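Local atomic coordinates of alkyl hydroperoxide reductase E (Mycobacterium tuberculosis, PDB entry 5C04), a protein that probably reduces hydrogen peroxide and organic hydroperoxides to water and alcohols as a mycoredoxin-dependent, thiol-specific peroxidase of the peroxiredoxin family. Residues G48-F60 / E138-A150. The protein carries 1 engineered substitution. Numbering follows the deposited sequence.
Sequences GELDQLRDHLPEF and EVRDQRLWTDALA
In this thioredoxin-fold peroxiredoxin, helix 44-55, which carries C46, the probable active-site cysteine, and the turn after it meet helix 143-150 and its lead-in on one side of the central sheet. E49, whose side chain lies about 5 Å from that of C46, forms a buried salt bridge with R140. R140 grips the carboxylate side-on: NE gives a nearly straight bond to E49 OE2 (3.0 Å, 175°), and NH2 donates to OE1 (2.8 Å) from above the carboxylate plane. Backbone R140 N also donates to OE2, from the anti side, and NE from the syn side; both are tilted out of the carboxylate plane, to opposite faces. R117 is a second partner of OE1, and R140 NH2 also bonds to F37 O. The extended Q142 chain slides past Q52 in the opposite direction and carries its amide to E49 O. There NE2 donates at 3.0 Å, from the face of the carbonyl plane opposite to L53 N, the helix's own donor. One water joins E49 OE2, R140 O and Q142 NE2; a second links Q52 NE2 to Q142 OE1. Farther along, L149 CD1 sits at the F60 ring edge, 3.7 Å from F60 CD1, and T146 CG2 approaches F60 CE1 obliquely at 3.4 Å.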
# COMPACT_ATOMS: atom_id res chain seq x y z
N GLY A 48 -0.15 16.00 -7.57
CA GLY A 48 -0.61 17.30 -8.02
C GLY A 48 -1.87 17.71 -7.31
O GLY A 48 -2.03 18.88 -6.93
N GLU A 49 -2.82 16.79 -7.20
CA GLU A 49 -4.11 17.12 -6.58
C GLU A 49 -3.94 17.44 -5.11
O GLU A 49 -4.49 18.43 -4.63
CB GLU A 49 -5.13 15.99 -6.76
CG GLU A 49 -5.47 15.67 -8.21
CD GLU A 49 -6.76 14.89 -8.31
OE1 GLU A 49 -6.76 13.74 -7.82
OE2 GLU A 49 -7.80 15.43 -8.82
N LEU A 50 -3.21 16.63 -4.37
CA LEU A 50 -3.03 16.91 -2.94
C LEU A 50 -2.10 18.10 -2.70
O LEU A 50 -2.27 18.79 -1.71
CB LEU A 50 -2.63 15.66 -2.16
CG LEU A 50 -3.73 14.59 -2.01
CD1 LEU A 50 -3.31 13.61 -0.92
CD2 LEU A 50 -5.11 15.13 -1.79
N ASP A 51 -1.13 18.34 -3.57
CA ASP A 51 -0.30 19.55 -3.45
C ASP A 51 -1.16 20.78 -3.63
O ASP A 51 -0.96 21.77 -2.89
CB ASP A 51 0.87 19.54 -4.45
CG ASP A 51 1.98 18.58 -4.07
OD1 ASP A 51 1.94 17.90 -2.99
OD2 ASP A 51 2.99 18.51 -4.82
N GLN A 52 -2.10 20.77 -4.57
CA GLN A 52 -3.01 21.93 -4.76
C GLN A 52 -3.85 22.09 -3.49
O GLN A 52 -4.05 23.21 -3.00
CB GLN A 52 -3.86 21.75 -6.04
CG GLN A 52 -5.15 22.58 -6.17
CD GLN A 52 -5.00 23.94 -6.83
OE1 GLN A 52 -3.99 24.26 -7.43
NE2 GLN A 52 -6.02 24.77 -6.66
N LEU A 53 -4.37 20.99 -2.95
CA LEU A 53 -5.18 21.05 -1.72
C LEU A 53 -4.35 21.65 -0.58
O LEU A 53 -4.80 22.58 0.13
CB LEU A 53 -5.65 19.64 -1.35
CG LEU A 53 -6.83 19.50 -0.38
CD1 LEU A 53 -7.32 18.06 -0.34
CD2 LEU A 53 -6.44 19.96 1.00
N ARG A 54 -3.13 21.17 -0.43
CA ARG A 54 -2.14 21.67 0.56
C ARG A 54 -1.94 23.18 0.41
O ARG A 54 -2.01 23.92 1.41
CB ARG A 54 -0.79 20.96 0.38
CG ARG A 54 0.37 21.50 1.22
CD ARG A 54 1.71 21.04 0.69
NE ARG A 54 2.00 21.63 -0.62
CZ ARG A 54 2.92 21.23 -1.49
NH1 ARG A 54 3.67 20.14 -1.27
NH2 ARG A 54 3.06 21.89 -2.63
N ASP A 55 -1.70 23.62 -0.82
CA ASP A 55 -1.39 25.04 -1.11
C ASP A 55 -2.58 25.95 -0.76
O ASP A 55 -2.40 27.18 -0.55
CB ASP A 55 -1.00 25.21 -2.60
CG ASP A 55 0.35 24.58 -2.94
OD1 ASP A 55 1.11 24.15 -2.05
OD2 ASP A 55 0.65 24.51 -4.16
N HIS A 56 -3.79 25.40 -0.72
CA HIS A 56 -5.00 26.17 -0.41
C HIS A 56 -5.75 25.65 0.80
O HIS A 56 -6.96 25.79 0.90
CB HIS A 56 -5.90 26.16 -1.65
CG HIS A 56 -5.28 26.86 -2.82
ND1 HIS A 56 -4.49 26.22 -3.75
CD2 HIS A 56 -5.30 28.17 -3.17
CE1 HIS A 56 -4.07 27.10 -4.64
NE2 HIS A 56 -4.55 28.29 -4.32
N LEU A 57 -5.03 25.01 1.72
CA LEU A 57 -5.68 24.26 2.80
C LEU A 57 -6.68 25.07 3.64
O LEU A 57 -7.72 24.54 4.00
CB LEU A 57 -4.62 23.60 3.69
CG LEU A 57 -5.14 22.67 4.78
CD1 LEU A 57 -5.93 21.51 4.19
CD2 LEU A 57 -3.97 22.20 5.63
N PRO A 58 -6.38 26.35 3.91
CA PRO A 58 -7.35 27.10 4.73
C PRO A 58 -8.75 27.22 4.10
O PRO A 58 -9.73 27.49 4.82
CB PRO A 58 -6.69 28.46 4.86
CG PRO A 58 -5.23 28.19 4.74
CD PRO A 58 -5.17 27.15 3.66
N GLU A 59 -8.86 27.02 2.79
CA GLU A 59 -10.16 27.00 2.11
C GLU A 59 -10.95 25.71 2.38
O GLU A 59 -12.16 25.67 2.20
CB GLU A 59 -9.98 27.20 0.61
CG GLU A 59 -9.24 28.48 0.27
CD GLU A 59 -9.10 28.70 -1.23
OE1 GLU A 59 -9.89 28.10 -2.00
OE2 GLU A 59 -8.21 29.50 -1.62
N PHE A 60 -10.26 24.66 2.81
CA PHE A 60 -10.87 23.36 3.02
C PHE A 60 -10.92 22.89 4.46
O PHE A 60 -11.76 22.05 4.80
CB PHE A 60 -10.11 22.32 2.19
CG PHE A 60 -10.07 22.63 0.72
CD1 PHE A 60 -11.22 22.57 -0.03
CD2 PHE A 60 -8.89 22.97 0.10
CE1 PHE A 60 -11.21 22.85 -1.38
CE2 PHE A 60 -8.86 23.24 -1.27
CZ PHE A 60 -10.03 23.18 -2.01
N GLU A 138 -7.56 11.17 -15.05
CA GLU A 138 -8.14 12.48 -15.11
C GLU A 138 -7.71 13.31 -13.89
O GLU A 138 -7.18 12.75 -12.92
CB GLU A 138 -9.66 12.39 -15.14
CG GLU A 138 -10.21 11.79 -16.43
CD GLU A 138 -11.72 11.79 -16.44
OE1 GLU A 138 -12.32 10.91 -15.79
OE2 GLU A 138 -12.30 12.69 -17.10
N VAL A 139 -7.92 14.61 -13.97
CA VAL A 139 -7.63 15.58 -12.91
C VAL A 139 -8.89 16.34 -12.57
O VAL A 139 -9.55 16.87 -13.47
CB VAL A 139 -6.55 16.61 -13.34
CG1 VAL A 139 -6.20 17.55 -12.18
CG2 VAL A 139 -5.34 15.88 -13.84
N ARG A 140 -9.21 16.46 -11.28
CA ARG A 140 -10.43 17.14 -10.85
C ARG A 140 -10.25 18.65 -10.84
O ARG A 140 -9.12 19.16 -10.75
CB ARG A 140 -10.86 16.63 -9.48
CG ARG A 140 -11.32 15.19 -9.53
CD ARG A 140 -11.50 14.63 -8.14
NE ARG A 140 -10.23 14.19 -7.60
CZ ARG A 140 -10.12 13.33 -6.58
NH1 ARG A 140 -11.20 12.94 -5.91
NH2 ARG A 140 -8.92 12.91 -6.23
N ASP A 141 -11.38 19.36 -10.96
CA ASP A 141 -11.44 20.81 -10.88
C ASP A 141 -11.85 21.19 -9.45
O ASP A 141 -13.01 21.07 -9.06
CB ASP A 141 -12.47 21.30 -11.89
CG ASP A 141 -12.59 22.81 -11.94
OD1 ASP A 141 -11.96 23.50 -11.12
OD2 ASP A 141 -13.36 23.28 -12.81
N GLN A 142 -10.86 21.62 -8.66
CA GLN A 142 -11.08 21.91 -7.26
C GLN A 142 -11.96 23.15 -6.98
O GLN A 142 -12.47 23.32 -5.90
CB GLN A 142 -9.75 21.94 -6.50
CG GLN A 142 -8.98 20.63 -6.63
CD GLN A 142 -7.78 20.50 -5.71
OE1 GLN A 142 -7.59 21.29 -4.80
NE2 GLN A 142 -6.95 19.49 -5.95
N ARG A 143 -12.21 23.95 -8.01
CA ARG A 143 -13.20 25.02 -7.88
C ARG A 143 -14.59 24.51 -7.48
O ARG A 143 -15.34 25.16 -6.77
CB ARG A 143 -13.35 25.80 -9.20
CG ARG A 143 -12.08 26.39 -9.78
CD ARG A 143 -12.45 27.13 -11.07
NE ARG A 143 -13.15 26.24 -12.01
CZ ARG A 143 -14.04 26.61 -12.93
NH1 ARG A 143 -14.36 27.89 -13.12
NH2 ARG A 143 -14.60 25.67 -13.70
N LEU A 144 -14.93 23.31 -7.94
CA LEU A 144 -16.21 22.71 -7.63
C LEU A 144 -16.28 22.38 -6.13
O LEU A 144 -17.33 22.44 -5.49
CB LEU A 144 -16.44 21.48 -8.50
CG LEU A 144 -16.23 21.63 -10.02
CD1 LEU A 144 -16.40 20.28 -10.72
CD2 LEU A 144 -17.16 22.66 -10.64
N TRP A 145 -15.14 21.98 -5.57
CA TRP A 145 -15.08 21.63 -4.17
C TRP A 145 -15.28 22.82 -3.27
O TRP A 145 -16.07 22.78 -2.36
CB TRP A 145 -13.70 21.02 -3.83
CG TRP A 145 -13.24 19.86 -4.69
CD1 TRP A 145 -13.93 19.20 -5.69
CD2 TRP A 145 -11.98 19.19 -4.57
NE1 TRP A 145 -13.14 18.20 -6.22
CE2 TRP A 145 -11.95 18.16 -5.53
CE3 TRP A 145 -10.87 19.37 -3.73
CZ2 TRP A 145 -10.86 17.29 -5.66
CZ3 TRP A 145 -9.80 18.52 -3.87
CH2 TRP A 145 -9.80 17.52 -4.84
N THR A 146 -14.53 23.89 -3.52
CA THR A 146 -14.70 25.10 -2.74
C THR A 146 -16.12 25.66 -2.91
O THR A 146 -16.71 26.11 -1.94
CB THR A 146 -13.68 26.19 -3.11
OG1 THR A 146 -13.72 26.45 -4.51
CG2 THR A 146 -12.27 25.76 -2.76
N ASP A 147 -16.67 25.61 -4.12
CA ASP A 147 -18.04 26.09 -4.33
C ASP A 147 -19.05 25.30 -3.51
O ASP A 147 -19.97 25.85 -2.93
CB ASP A 147 -18.41 26.00 -5.81
CG ASP A 147 -19.84 26.39 -6.06
OD1 ASP A 147 -20.13 27.60 -5.94
OD2 ASP A 147 -20.68 25.49 -6.30
N ALA A 148 -18.88 23.98 -3.48
CA ALA A 148 -19.78 23.11 -2.75
C ALA A 148 -19.76 23.39 -1.25
O ALA A 148 -20.80 23.43 -0.59
CB ALA A 148 -19.41 21.64 -3.02
N LEU A 149 -18.56 23.56 -0.71
CA LEU A 149 -18.38 23.89 0.70
C LEU A 149 -18.98 25.26 1.03
O LEU A 149 -19.64 25.42 2.06
CB LEU A 149 -16.89 23.87 1.07
CG LEU A 149 -16.24 22.49 1.12
CD1 LEU A 149 -14.74 22.64 1.26
CD2 LEU A 149 -16.81 21.65 2.26
N ALA A 150 -18.75 26.24 0.15
CA ALA A 150 -19.26 27.60 0.35
C ALA A 150 -20.79 27.66 0.42
O ALA A 150 -21.35 28.45 1.19
CB ALA A 150 -18.74 28.52 -0.75
O HOH W 1 -7.37 18.20 -8.77
O HOH W 2 -7.55 23.94 -4.22